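Local atomic coordinates of SusD superfamily protein (Bacteroides thetaiotaomicron VPI-5482, PDB entry 3HDX), a protein that probably binds polysaccharide at the outer membrane and, as in other SusD-family proteins, may help capture glycans for import. Residues Arg51-Ala56 against Tyr66-Lys71; Val72-Arg77 against Pro459-Ile464; Gly142-Met147 against Thr466-Ile471. One frame throughout, in Å; residues are numbered along the deposited sequence. Where two conformers were deposited one is given.

Interaction 1: Arg51-Ala56 against Tyr66-Lys71; sequences RSDLQA and YDLLKK
Y66 lays its ring over the first turn of helix 52-58, where the backbone carbon CA of D53 sits 4.0 Å from the ring centroid and 17° off the ring normal, a CH-pi contact. The same face covers the carbonyl carbon of S52, and the phenol end reaches on until OH is 3.4 Å from CB of S52. With CG anti to its carbonyl carbon (chi1 -62°), the tyrosine places its ring over the S52-D53 backbone, and CB of A56 packs against CE2 at 4.0 Å. Y66 is the N-cap residue of helix 67-73; the axes of 52-56 and 67-71 lie 48° apart, 9.6 Å at closest approach, in a helix pair of the helical SusD-like fold. D53 puts its carboxylate on the side of L68, OD2 lying 3.7 Å from CB of that leucine. R51 grips this carboxylate side-on in a salt bridge through NE and NH2, one nitrogen to each oxygen, which should limit the rotation of the group. OD2 has a further partner, a water that donates to it and accepts from N of L68, so the acid is tied indirectly to the first turn of the second helix. L68 CD2 meets CD2 of L54 at 3.6 Å. L54 packs on I37 and L41 of helix 34-41, while CD1 of L69 touches CB of A56, and the L69 side chain also meets W458.

Interaction 2: Val72-Arg77 against Pro459-Ile464; sequences VSNWRR and PVSEDI
P459 brings its carbonyl O to within 3.3 Å of CB of S73, whose hydroxyl is hydrogen-bonded back to K70 O. V460 follows with both methyls at the six-membered ring of W75: CG1 lies over one face, toward the rim, and CG2 is 3.8 Å from CZ3. CG of W75, between its backbone N and carbonyl carbon (chi1 60°), places the indole there. N of S461 makes a weak hydrogen bond to S73 O and also donates to a water, which donates to S73 O and accepts from W75 N. The serine OG caps helix 462-467, accepting from N of D463, while its CB packs against CA of N74. A second water links S461 OG, OD2 of D463 and ND2 of N74. I464 spans two partners, CD1 lying 3.6 Å from OD1 of N74 and CG2 3.7 Å from NE1 of W75. OD1 also accepts from R76 N, closing an Asx turn; an alanine in place of N74 would probably leave R76 N without this acceptor and the second water without its amide donor. The start of helix 462-467 thus sits against the junction between helices 67-73 and 76-91, with W129 of helix 104-129 edge-to-face with W75.

Interaction 3: Gly142-Met147 against Thr466-Ile471; sequences GTFPSM and TANSQI
S146 and Q470 make the direct hydrogen bond of this contact, NE2 of Q470 donating to OG of S146 over 3.1 Å in the serine conformer described, one of two. The bond is nearly straight, at 166°, and the hydroxyl oxygen lies almost in the amide plane. CG of Q470 stands beside the backbone N (chi1 -64°) and the chain is extended beyond it, which carries the amide along the loop backbone to the serine.

A water provides the second polar link. It lies 2.8 Å from F144 O and 2.7 Å from OD1 of N468, and with further acceptors near, it need not donate to both at once. The amide nitrogen of N468 is engaged elsewhere, ND2 being hydrogen-bonded to I464 O in the preceding helical turn, and this helps to fix which way the side chain is turned.

The remaining contacts are van der Waals. OD1 of N468 comes 3.7 Å from CB of F144, with the ring and amide planes 65° apart, while the ring itself packs edge-to-face with Y79 and Y139. M147, a selenomethionine, takes part through its backbone: its carbonyl O is approached by CB of Q470 at 3.6 Å and, in the isoleucine conformer described, by CD1 of I471. Q470 also touches P148, and I471 leans on P133.

On the 466-471 side these groups are carried by a type I beta turn from N468 to I471, closed by the bond from I471 N to N468 O. Here the turn follows helix 462-467 and redirects the chain, lying at the surface against the irregular loop that links helices 104-129 and 152-169.

In the fold
Interaction 2 lies between the other two and touches both. Interactions 1 and 2 have centres about 14 Å apart and share helix 67-73; they touch where K70 O lies 4.2 Å from CB of S461. Interactions 2 and 3, with centres about 12 Å apart, share helix 462-467 and meet in an apolar patch where, in the conformer described, CG2 of I471 lies 3.9 Å from CG1 of V460 and 4.0 Å from CH2 of W75. Interactions 1 and 3 do not touch, their nearest atoms being about 11 Å apart. Whereas interaction 1 joins neighbouring helices, interactions 2 and 3 both bring the C-terminal region onto the N-terminal part of the chain.

Interaction 1: Arg51-Ala56 against Tyr66-Lys71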
ATOM      1  N   ARG A  51     -23.591  -5.701  -5.058  1.00 17.05           N
ATOM      2  CA  ARG A  51     -23.678  -5.025  -3.760  1.00 17.84           C
ATOM      3  C   ARG A  51     -23.787  -3.511  -3.843  1.00 17.94           C
ATOM      4  O   ARG A  51     -22.885  -2.849  -4.341  1.00 18.34           O
ATOM      5  CB  ARG A  51     -22.521  -5.433  -2.863  1.00 19.00           C
ATOM      6  CG  ARG A  51     -22.642  -6.824  -2.345  1.00 19.31           C
ATOM      7  CD  ARG A  51     -21.506  -7.285  -1.514  1.00 20.65           C
ATOM      8  NE  ARG A  51     -21.173  -6.407  -0.394  1.00 20.64           N
ATOM      9  CZ  ARG A  51     -20.162  -6.630   0.465  1.00 22.66           C
ATOM     10  NH1 ARG A  51     -19.392  -7.723   0.383  1.00 24.03           N
ATOM     11  NH2 ARG A  51     -19.915  -5.739   1.431  1.00 25.02           N
ATOM     12  N   SER A  52     -24.849  -2.953  -3.260  1.00 17.08           N
ATOM     13  CA  SER A  52     -25.029  -1.498  -3.274  0.50 16.02           C
ATOM     14  C   SER A  52     -23.987  -0.797  -2.384  1.00 16.17           C
ATOM     15  O   SER A  52     -23.606   0.331  -2.673  1.00 17.55           O
ATOM     16  CB  SER A  52     -26.463  -1.080  -2.877  0.50 15.64           C
ATOM     17  OG  SER A  52     -27.428  -1.620  -3.777  0.50 13.76           O
ATOM     18  N   ASP A  53     -23.527  -1.465  -1.322  1.00 16.51           N
ATOM     19  CA  ASP A  53     -22.507  -0.872  -0.419  1.00 16.10           C
ATOM     20  C   ASP A  53     -21.168  -0.685  -1.145  1.00 15.31           C
ATOM     21  O   ASP A  53     -20.597   0.394  -1.152  1.00 14.94           O
ATOM     22  CB  ASP A  53     -22.395  -1.581   0.955  1.00 17.42           C
ATOM     23  CG  ASP A  53     -22.030  -3.038   0.886  1.00 16.79           C
ATOM     24  OD1 ASP A  53     -21.896  -3.631  -0.205  1.00 18.12           O
ATOM     25  OD2 ASP A  53     -21.798  -3.649   1.954  1.00 17.52           O
ATOM     26  N   LEU A  54     -20.742  -1.725  -1.844  1.00 14.42           N
ATOM     27  CA  LEU A  54     -19.512  -1.640  -2.688  1.00 13.65           C
ATOM     28  C   LEU A  54     -19.718  -0.621  -3.804  1.00 13.48           C
ATOM     29  O   LEU A  54     -18.826   0.154  -4.103  1.00 13.91           O
ATOM     30  CB  LEU A  54     -19.172  -3.016  -3.248  1.00 14.44           C
ATOM     31  CG  LEU A  54     -18.823  -4.145  -2.276  1.00 13.55           C
ATOM     32  CD1 LEU A  54     -18.498  -5.442  -3.018  1.00 15.20           C
ATOM     33  CD2 LEU A  54     -17.644  -3.772  -1.359  1.00 14.35           C
ATOM     34  N   GLN A  55     -20.930  -0.561  -4.377  1.00 13.40           N
ATOM     35  CA  GLN A  55     -21.191   0.394  -5.439  1.00 13.85           C
ATOM     36  C   GLN A  55     -21.060   1.839  -4.897  1.00 12.90           C
ATOM     37  O   GLN A  55     -20.600   2.753  -5.631  1.00 14.45           O
ATOM     38  CB  GLN A  55     -22.580   0.157  -6.088  1.00 15.07           C
ATOM     39  CG  GLN A  55     -22.804   1.030  -7.308  1.00 15.28           C
ATOM     40  CD  GLN A  55     -21.815   0.701  -8.401  1.00 16.39           C
ATOM     41  OE1 GLN A  55     -21.908  -0.346  -9.046  1.00 17.07           O
ATOM     42  NE2 GLN A  55     -20.804   1.579  -8.570  1.00 16.96           N
ATOM     43  N   ALA A  56     -21.505   2.060  -3.638  1.00 14.09           N
ATOM     44  CA  ALA A  56     -21.384   3.395  -3.022  1.00 14.18           C
ATOM     45  C   ALA A  56     -19.909   3.818  -2.891  1.00 14.37           C
ATOM     46  O   ALA A  56     -19.560   4.955  -3.183  1.00 15.79           O
ATOM     47  CB  ALA A  56     -22.104   3.477  -1.691  1.00 14.99           C
ATOM     48  N   TYR A  66     -24.724   2.679   4.734  1.00 24.67           N
ATOM     49  CA  TYR A  66     -24.263   1.298   4.667  1.00 23.08           C
ATOM     50  C   TYR A  66     -23.274   1.059   5.779  1.00 22.41           C
ATOM     51  O   TYR A  66     -22.355   1.864   5.988  1.00 22.92           O
ATOM     52  CB  TYR A  66     -23.658   0.947   3.291  1.00 22.29           C
ATOM     53  CG  TYR A  66     -24.643   1.074   2.170  1.00 22.55           C
ATOM     54  CD1 TYR A  66     -25.721   0.176   2.056  1.00 24.44           C
ATOM     55  CD2 TYR A  66     -24.536   2.095   1.237  1.00 21.49           C
ATOM     56  CE1 TYR A  66     -26.639   0.313   1.028  1.00 23.95           C
ATOM     57  CE2 TYR A  66     -25.452   2.224   0.188  1.00 23.73           C
ATOM     58  CZ  TYR A  66     -26.501   1.347   0.102  1.00 24.09           C
ATOM     59  OH  TYR A  66     -27.405   1.490  -0.926  1.00 26.36           O
ATOM     60  N   ASP A  67     -23.458  -0.047   6.487  1.00 22.24           N
ATOM     61  CA  ASP A  67     -22.597  -0.424   7.604  1.00 23.08           C
ATOM     62  C   ASP A  67     -21.099  -0.533   7.193  1.00 21.22           C
ATOM     63  O   ASP A  67     -20.217  -0.138   7.938  1.00 18.97           O
ATOM     64  CB  ASP A  67     -23.071  -1.749   8.208  1.00 26.20           C
ATOM     65  CG  ASP A  67     -22.513  -2.012   9.608  1.00 28.62           C
ATOM     66  OD1 ASP A  67     -22.472  -1.092  10.433  1.00 30.39           O
ATOM     67  OD2 ASP A  67     -22.174  -3.180   9.879  1.00 33.37           O
ATOM     68  N   LEU A  68     -20.838  -1.050   5.992  1.00 19.23           N
ATOM     69  CA  LEU A  68     -19.465  -1.171   5.496  1.00 18.52           C
ATOM     70  C   LEU A  68     -18.769   0.172   5.537  1.00 17.56           C
ATOM     71  O   LEU A  68     -17.613   0.255   5.958  1.00 17.29           O
ATOM     72  CB  LEU A  68     -19.426  -1.690   4.053  1.00 18.03           C
ATOM     73  CG  LEU A  68     -18.032  -1.734   3.378  1.00 18.28           C
ATOM     74  CD1 LEU A  68     -17.080  -2.646   4.157  1.00 19.65           C
ATOM     75  CD2 LEU A  68     -18.184  -2.226   1.901  1.00 19.23           C
ATOM     76  N   LEU A  69     -19.464   1.188   5.032  1.00 17.07           N
ATOM     77  CA  LEU A  69     -18.912   2.534   4.965  1.00 17.42           C
ATOM     78  C   LEU A  69     -18.621   3.081   6.358  1.00 17.51           C
ATOM     79  O   LEU A  69     -17.533   3.678   6.602  1.00 16.57           O
ATOM     80  CB  LEU A  69     -19.827   3.495   4.197  1.00 18.73           C
ATOM     81  CG  LEU A  69     -20.053   3.238   2.704  1.00 21.34           C
ATOM     82  CD1 LEU A  69     -21.092   4.193   2.121  1.00 23.03           C
ATOM     83  CD2 LEU A  69     -18.819   3.261   1.928  1.00 22.35           C
ATOM     84  N   LYS A  70     -19.556   2.858   7.288  1.00 15.81           N
ATOM     85  CA  LYS A  70     -19.366   3.323   8.654  0.50 17.09           C
ATOM     86  C   LYS A  70     -18.134   2.658   9.306  1.00 16.64           C
ATOM     87  O   LYS A  70     -17.320   3.322   9.961  1.00 17.47           O
ATOM     88  CB  LYS A  70     -20.645   3.072   9.476  0.50 18.87           C
ATOM     89  CG  LYS A  70     -21.841   3.854   8.956  0.50 20.44           C
ATOM     90  CD  LYS A  70     -23.056   3.678   9.817  0.50 23.11           C
ATOM     91  CE  LYS A  70     -24.192   4.454   9.191  0.50 24.19           C
ATOM     92  NZ  LYS A  70     -24.261   4.113   7.764  0.50 26.26           N
ATOM     93  N   LYS A  71     -17.998   1.350   9.128  1.00 15.85           N
ATOM     94  CA  LYS A  71     -16.868   0.582   9.681  1.00 16.83           C
ATOM     95  C   LYS A  71     -15.517   0.995   9.105  1.00 15.59           C
ATOM     96  O   LYS A  71     -14.531   1.190   9.832  1.00 15.64           O
ATOM     97  CB  LYS A  71     -17.078  -0.910   9.428  1.00 19.57           C
ATOM     98  CG  LYS A  71     -18.201  -1.530  10.272  1.00 22.17           C
ATOM     99  CD  LYS A  71     -18.438  -2.952   9.783  1.00 26.33           C
ATOM    100  CE  LYS A  71     -19.175  -3.848  10.779  1.00 29.29           C
ATOM    101  NZ  LYS A  71     -19.599  -5.086   9.956  1.00 32.11           N
TER
HETATM  102  O   HOH W   1     -22.732  -2.499   4.284  1.00 20.81           O

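Interaction 2: Val72-Arg77 against Pro459-Ile464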
ATOM      1  N   VAL A  72     -15.457   1.128   7.797  1.00 14.67           N
ATOM      2  CA  VAL A  72     -14.184   1.556   7.168  1.00 13.77           C
ATOM      3  C   VAL A  72     -13.797   2.959   7.642  1.00 13.79           C
ATOM      4  O   VAL A  72     -12.624   3.207   7.904  1.00 14.15           O
ATOM      5  CB  VAL A  72     -14.272   1.520   5.635  1.00 14.14           C
ATOM      6  CG1 VAL A  72     -13.056   2.162   4.969  1.00 13.62           C
ATOM      7  CG2 VAL A  72     -14.420   0.078   5.168  1.00 14.83           C
ATOM      8  N   SER A  73     -14.800   3.824   7.833  1.00 14.85           N
ATOM      9  CA  SER A  73     -14.598   5.217   8.193  1.00 14.81           C
ATOM     10  C   SER A  73     -14.130   5.441   9.623  1.00 13.75           C
ATOM     11  O   SER A  73     -13.702   6.540   9.917  1.00 15.31           O
ATOM     12  CB  SER A  73     -15.862   6.074   7.962  1.00 16.74           C
ATOM     13  OG  SER A  73     -16.810   5.925   8.990  1.00 18.92           O
ATOM     14  N   ASN A  74     -14.218   4.436  10.489  1.00 14.55           N
ATOM     15  CA  ASN A  74     -13.758   4.544  11.880  1.00 14.01           C
ATOM     16  C   ASN A  74     -12.258   4.240  11.885  1.00 14.76           C
ATOM     17  O   ASN A  74     -11.864   3.141  11.567  1.00 15.45           O
ATOM     18  CB  ASN A  74     -14.548   3.550  12.758  1.00 14.96           C
ATOM     19  CG  ASN A  74     -14.197   3.664  14.234  1.00 16.64           C
ATOM     20  OD1 ASN A  74     -13.026   3.720  14.592  1.00 18.59           O
ATOM     21  ND2 ASN A  74     -15.215   3.672  15.101  1.00 18.03           N
ATOM     22  N   TRP A  75     -11.456   5.220  12.308  1.00 13.74           N
ATOM     23  CA  TRP A  75      -9.998   5.104  12.303  1.00 12.81           C
ATOM     24  C   TRP A  75      -9.354   4.384  13.508  1.00 13.75           C
ATOM     25  O   TRP A  75      -8.151   4.363  13.626  1.00 14.57           O
ATOM     26  CB  TRP A  75      -9.333   6.484  12.048  1.00 12.76           C
ATOM     27  CG  TRP A  75      -9.662   7.532  13.069  1.00 13.93           C
ATOM     28  CD1 TRP A  75      -9.848   7.377  14.440  1.00 14.01           C
ATOM     29  CD2 TRP A  75      -9.817   8.924  12.811  1.00 14.36           C
ATOM     30  NE1 TRP A  75     -10.110   8.593  15.016  1.00 14.57           N
ATOM     31  CE2 TRP A  75     -10.076   9.559  14.053  1.00 15.03           C
ATOM     32  CE3 TRP A  75      -9.755   9.716  11.649  1.00 14.05           C
ATOM     33  CZ2 TRP A  75     -10.297  10.919  14.153  1.00 14.38           C
ATOM     34  CZ3 TRP A  75      -9.954  11.071  11.755  1.00 14.03           C
ATOM     35  CH2 TRP A  75     -10.256  11.657  12.994  1.00 13.96           C
ATOM     36  N   ARG A  76     -10.160   3.790  14.403  1.00 14.50           N
ATOM     37  CA  ARG A  76      -9.619   3.177  15.624  0.50 14.85           C
ATOM     38  C   ARG A  76      -8.457   2.201  15.364  1.00 14.14           C
ATOM     39  O   ARG A  76      -7.474   2.210  16.100  1.00 14.51           O
ATOM     40  CB  ARG A  76     -10.760   2.518  16.437  0.50 17.64           C
ATOM     41  CG  ARG A  76     -10.379   2.022  17.804  0.50 21.33           C
ATOM     42  CD  ARG A  76     -11.555   1.391  18.595  0.50 23.65           C
ATOM     43  NE  ARG A  76     -11.099   0.970  19.920  0.50 26.90           N
ATOM     44  CZ  ARG A  76     -11.195   1.715  21.019  0.50 28.11           C
ATOM     45  NH1 ARG A  76     -11.761   2.913  20.973  0.50 28.54           N
ATOM     46  NH2 ARG A  76     -10.736   1.254  22.176  0.50 29.20           N
ATOM     47  N   ARG A  77      -8.613   1.332  14.357  1.00 13.23           N
ATOM     48  CA  ARG A  77      -7.605   0.344  14.039  1.00 13.90           C
ATOM     49  C   ARG A  77      -6.222   0.929  13.724  1.00 13.04           C
ATOM     50  O   ARG A  77      -5.209   0.302  14.006  1.00 14.31           O
ATOM     51  CB  ARG A  77      -8.077  -0.590  12.924  1.00 15.74           C
ATOM     52  CG  ARG A  77      -8.333   0.103  11.596  1.00 16.95           C
ATOM     53  CD  ARG A  77      -9.150  -0.775  10.631  1.00 17.00           C
ATOM     54  NE  ARG A  77      -9.355  -0.144   9.324  1.00 16.24           N
ATOM     55  CZ  ARG A  77     -10.286   0.783   9.048  1.00 16.74           C
ATOM     56  NH1 ARG A  77     -11.087   1.277  10.014  1.00 18.70           N
ATOM     57  NH2 ARG A  77     -10.434   1.246   7.797  1.00 15.96           N
ATOM     58  N   PRO A 459     -15.357  10.252   5.302  1.00 14.73           N
ATOM     59  CA  PRO A 459     -15.900  10.884   6.499  1.00 14.29           C
ATOM     60  C   PRO A 459     -15.266  10.274   7.767  1.00 14.10           C
ATOM     61  O   PRO A 459     -14.771   9.155   7.726  1.00 13.88           O
ATOM     62  CB  PRO A 459     -17.383  10.518   6.437  1.00 14.90           C
ATOM     63  CG  PRO A 459     -17.519   9.441   5.527  1.00 16.86           C
ATOM     64  CD  PRO A 459     -16.361   9.437   4.611  1.00 14.90           C
ATOM     65  N   VAL A 460     -15.248  11.063   8.843  1.00 13.41           N
ATOM     66  CA  VAL A 460     -14.926  10.594  10.172  1.00 14.42           C
ATOM     67  C   VAL A 460     -16.181   9.868  10.711  1.00 16.03           C
ATOM     68  O   VAL A 460     -17.303  10.332  10.545  1.00 16.52           O
ATOM     69  CB  VAL A 460     -14.503  11.770  11.099  1.00 14.96           C
ATOM     70  CG1 VAL A 460     -14.221  11.297  12.545  1.00 15.77           C
ATOM     71  CG2 VAL A 460     -13.287  12.470  10.514  1.00 15.85           C
ATOM     72  N   SER A 461     -15.988   8.710  11.321  1.00 17.65           N
ATOM     73  CA  SER A 461     -17.117   7.957  11.876  1.00 19.05           C
ATOM     74  C   SER A 461     -17.825   8.802  12.938  1.00 19.32           C
ATOM     75  O   SER A 461     -17.187   9.440  13.783  1.00 19.17           O
ATOM     76  CB  SER A 461     -16.660   6.648  12.508  1.00 20.30           C
ATOM     77  OG  SER A 461     -17.735   6.081  13.278  1.00 23.38           O
ATOM     78  N   GLU A 462     -19.154   8.810  12.880  1.00 20.65           N
ATOM     79  CA  GLU A 462     -19.932   9.578  13.871  1.00 23.57           C
ATOM     80  C   GLU A 462     -19.717   9.061  15.301  1.00 21.67           C
ATOM     81  O   GLU A 462     -19.747   9.850  16.245  1.00 21.33           O
ATOM     82  CB  GLU A 462     -21.401   9.709  13.432  1.00 26.13           C
ATOM     83  CG  GLU A 462     -21.577  10.687  12.155  1.00 30.48           C
ATOM     84  CD  GLU A 462     -21.239  12.211  12.369  1.00 32.68           C
ATOM     85  OE1 GLU A 462     -21.305  12.670  13.544  1.00 36.27           O
ATOM     86  OE2 GLU A 462     -20.930  12.970  11.364  1.00 33.16           O
ATOM     87  N   ASP A 463     -19.377   7.777  15.449  1.00 21.81           N
ATOM     88  CA  ASP A 463     -19.026   7.196  16.767  1.00 23.89           C
ATOM     89  C   ASP A 463     -17.796   7.896  17.367  1.00 23.49           C
ATOM     90  O   ASP A 463     -17.776   8.207  18.566  1.00 24.83           O
ATOM     91  CB  ASP A 463     -18.754   5.683  16.685  1.00 25.70           C
ATOM     92  CG  ASP A 463     -20.010   4.861  16.304  1.00 28.98           C
ATOM     93  OD1 ASP A 463     -21.147   5.361  16.483  1.00 30.43           O
ATOM     94  OD2 ASP A 463     -19.833   3.707  15.829  1.00 31.22           O
ATOM     95  N   ILE A 464     -16.820   8.195  16.519  1.00 20.71           N
ATOM     96  CA  ILE A 464     -15.593   8.900  16.943  1.00 19.85           C
ATOM     97  C   ILE A 464     -15.932  10.327  17.411  1.00 20.42           C
ATOM     98  O   ILE A 464     -15.451  10.779  18.474  1.00 23.46           O
ATOM     99  CB  ILE A 464     -14.511   8.910  15.786  1.00 19.85           C
ATOM    100  CG1 ILE A 464     -13.979   7.494  15.446  1.00 20.25           C
ATOM    101  CG2 ILE A 464     -13.363   9.846  16.127  1.00 19.76           C
ATOM    102  CD1 ILE A 464     -13.163   6.818  16.490  1.00 22.22           C
TER
HETATM  103  O   HOH W   2     -12.919   7.975  11.984  1.00 19.44           O
HETATM  104  O   HOH W   3     -17.921   3.302  13.974  1.00 28.85           O

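Interaction 3: Gly142-Met147 against Thr466-Ile471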
ATOM      1  N   GLY A 142      -9.522   2.401  25.785  1.00 37.24           N
ATOM      2  CA  GLY A 142     -10.821   2.889  26.262  1.00 36.06           C
ATOM      3  C   GLY A 142     -10.857   4.397  26.408  1.00 34.40           C
ATOM      4  O   GLY A 142     -11.909   4.965  26.677  1.00 35.65           O
ATOM      5  N   THR A 143      -9.699   5.058  26.265  1.00 31.79           N
ATOM      6  CA  THR A 143      -9.635   6.492  26.315  1.00 28.89           C
ATOM      7  C   THR A 143      -8.964   6.914  24.995  1.00 26.62           C
ATOM      8  O   THR A 143      -8.368   6.083  24.261  1.00 27.29           O
ATOM      9  CB  THR A 143      -8.795   6.992  27.498  1.00 30.33           C
ATOM     10  OG1 THR A 143      -7.380   6.776  27.250  1.00 31.86           O
ATOM     11  CG2 THR A 143      -9.218   6.290  28.816  1.00 30.64           C
ATOM     12  N   PHE A 144      -9.115   8.180  24.688  1.00 21.64           N
ATOM     13  CA  PHE A 144      -8.390   8.781  23.568  1.00 19.34           C
ATOM     14  C   PHE A 144      -8.072  10.217  23.962  1.00 18.37           C
ATOM     15  O   PHE A 144      -8.924  10.898  24.578  1.00 18.43           O
ATOM     16  CB  PHE A 144      -9.216   8.726  22.291  1.00 18.87           C
ATOM     17  CG  PHE A 144      -8.437   9.116  21.086  1.00 18.13           C
ATOM     18  CD1 PHE A 144      -7.544   8.213  20.536  1.00 19.86           C
ATOM     19  CD2 PHE A 144      -8.566  10.399  20.534  1.00 18.42           C
ATOM     20  CE1 PHE A 144      -6.750   8.583  19.414  1.00 18.74           C
ATOM     21  CE2 PHE A 144      -7.811  10.781  19.404  1.00 18.83           C
ATOM     22  CZ  PHE A 144      -6.897   9.861  18.840  1.00 19.03           C
ATOM     23  N   PRO A 145      -6.843  10.712  23.639  1.00 17.34           N
ATOM     24  CA  PRO A 145      -6.535  12.096  24.025  1.00 17.22           C
ATOM     25  C   PRO A 145      -7.546  13.125  23.523  1.00 16.16           C
ATOM     26  O   PRO A 145      -8.005  13.017  22.379  1.00 16.83           O
ATOM     27  CB  PRO A 145      -5.152  12.341  23.376  1.00 17.04           C
ATOM     28  CG  PRO A 145      -4.534  10.948  23.363  1.00 17.44           C
ATOM     29  CD  PRO A 145      -5.676  10.037  23.034  1.00 17.01           C
ATOM     30  N   SER A 146      -7.869  14.107  24.383  1.00 17.74           N
ATOM     31  CA  SER A 146      -8.810  15.176  24.037  0.50 17.97           C
ATOM     32  C   SER A 146      -8.051  16.250  23.270  1.00 18.12           C
ATOM     33  O   SER A 146      -7.354  17.118  23.847  1.00 18.55           O
ATOM     34  CB  SER A 146      -9.485  15.780  25.259  0.50 18.81           C
ATOM     35  OG  SER A 146     -10.371  16.797  24.850  0.50 17.82           O
HETATM   36  N   MSE A 147      -8.174  16.180  21.943  1.00 16.18           N
HETATM   37  CA  MSE A 147      -7.482  17.086  21.039  1.00 15.53           C
HETATM   38  C   MSE A 147      -8.186  17.082  19.689  1.00 15.61           C
HETATM   39  O   MSE A 147      -8.867  16.098  19.357  1.00 16.81           O
HETATM   40  CB  MSE A 147      -6.001  16.629  20.887  1.00 15.78           C
HETATM   41  CG  MSE A 147      -5.826  15.281  20.197  1.00 15.96           C
HETATM   42 SE   MSE A 147      -4.017  14.832  19.750  0.75 12.43          SE
HETATM   43  CE  MSE A 147      -3.625  16.318  18.648  1.00 17.93           C
ATOM     44  N   THR A 466     -18.877  11.579  18.401  1.00 24.03           N
ATOM     45  CA  THR A 466     -19.681  11.532  19.646  1.00 26.29           C
ATOM     46  C   THR A 466     -18.817  11.374  20.911  1.00 26.80           C
ATOM     47  O   THR A 466     -19.016  12.113  21.902  1.00 28.77           O
ATOM     48  CB  THR A 466     -20.788  10.459  19.533  1.00 26.73           C
ATOM     49  OG1 THR A 466     -21.687  10.885  18.499  1.00 28.18           O
ATOM     50  CG2 THR A 466     -21.568  10.291  20.876  1.00 27.19           C
ATOM     51  N   ALA A 467     -17.836  10.482  20.839  1.00 25.98           N
ATOM     52  CA  ALA A 467     -16.942  10.167  21.950  1.00 25.66           C
ATOM     53  C   ALA A 467     -15.854  11.218  22.215  1.00 25.62           C
ATOM     54  O   ALA A 467     -15.364  11.304  23.344  1.00 27.36           O
ATOM     55  CB  ALA A 467     -16.297   8.789  21.729  1.00 26.07           C
ATOM     56  N   ASN A 468     -15.516  12.020  21.207  1.00 25.04           N
ATOM     57  CA  ASN A 468     -14.386  12.979  21.246  1.00 25.40           C
ATOM     58  C   ASN A 468     -14.833  14.320  20.647  1.00 24.30           C
ATOM     59  O   ASN A 468     -14.678  14.562  19.443  1.00 22.86           O
ATOM     60  CB  ASN A 468     -13.195  12.387  20.442  1.00 26.65           C
ATOM     61  CG  ASN A 468     -12.839  10.940  20.842  1.00 28.21           C
ATOM     62  OD1 ASN A 468     -12.296  10.715  21.917  1.00 27.85           O
ATOM     63  ND2 ASN A 468     -13.135   9.947  19.945  1.00 29.31           N
ATOM     64  N   SER A 469     -15.370  15.204  21.501  1.00 23.00           N
ATOM     65  CA  SER A 469     -16.002  16.452  21.059  1.00 23.99           C
ATOM     66  C   SER A 469     -15.096  17.430  20.296  1.00 21.54           C
ATOM     67  O   SER A 469     -15.612  18.296  19.586  1.00 20.89           O
ATOM     68  CB  SER A 469     -16.677  17.202  22.247  1.00 26.01           C
ATOM     69  OG  SER A 469     -15.693  17.658  23.149  1.00 28.27           O
ATOM     70  N   GLN A 470     -13.769  17.301  20.402  1.00 19.62           N
ATOM     71  CA  GLN A 470     -12.898  18.218  19.646  1.00 18.52           C
ATOM     72  C   GLN A 470     -12.684  17.760  18.209  1.00 17.05           C
ATOM     73  O   GLN A 470     -12.111  18.521  17.447  1.00 16.45           O
ATOM     74  CB  GLN A 470     -11.534  18.376  20.321  1.00 19.51           C
ATOM     75  CG  GLN A 470     -11.618  19.038  21.710  1.00 20.96           C
ATOM     76  CD  GLN A 470     -10.301  19.718  22.049  1.00 22.60           C
ATOM     77  OE1 GLN A 470      -9.869  20.653  21.355  1.00 24.44           O
ATOM     78  NE2 GLN A 470      -9.663  19.252  23.075  1.00 22.63           N
ATOM     79  N   ILE A 471     -13.132  16.540  17.862  1.00 16.40           N
ATOM     80  CA  ILE A 471     -12.969  15.984  16.505  0.50 16.27           C
ATOM     81  C   ILE A 471     -14.105  16.484  15.627  1.00 16.62           C
ATOM     82  O   ILE A 471     -15.266  16.220  15.922  1.00 17.87           O
ATOM     83  CB  ILE A 471     -13.002  14.451  16.522  0.50 15.81           C
ATOM     84  CG1 ILE A 471     -11.857  13.911  17.382  0.50 16.18           C
ATOM     85  CG2 ILE A 471     -12.878  13.853  15.093  0.50 15.35           C
ATOM     86  CD1 ILE A 471     -10.506  14.329  16.866  0.50 14.45           C
TER
HETATM   87  O   HOH W   4     -11.119  12.426  23.600  1.00 30.45           O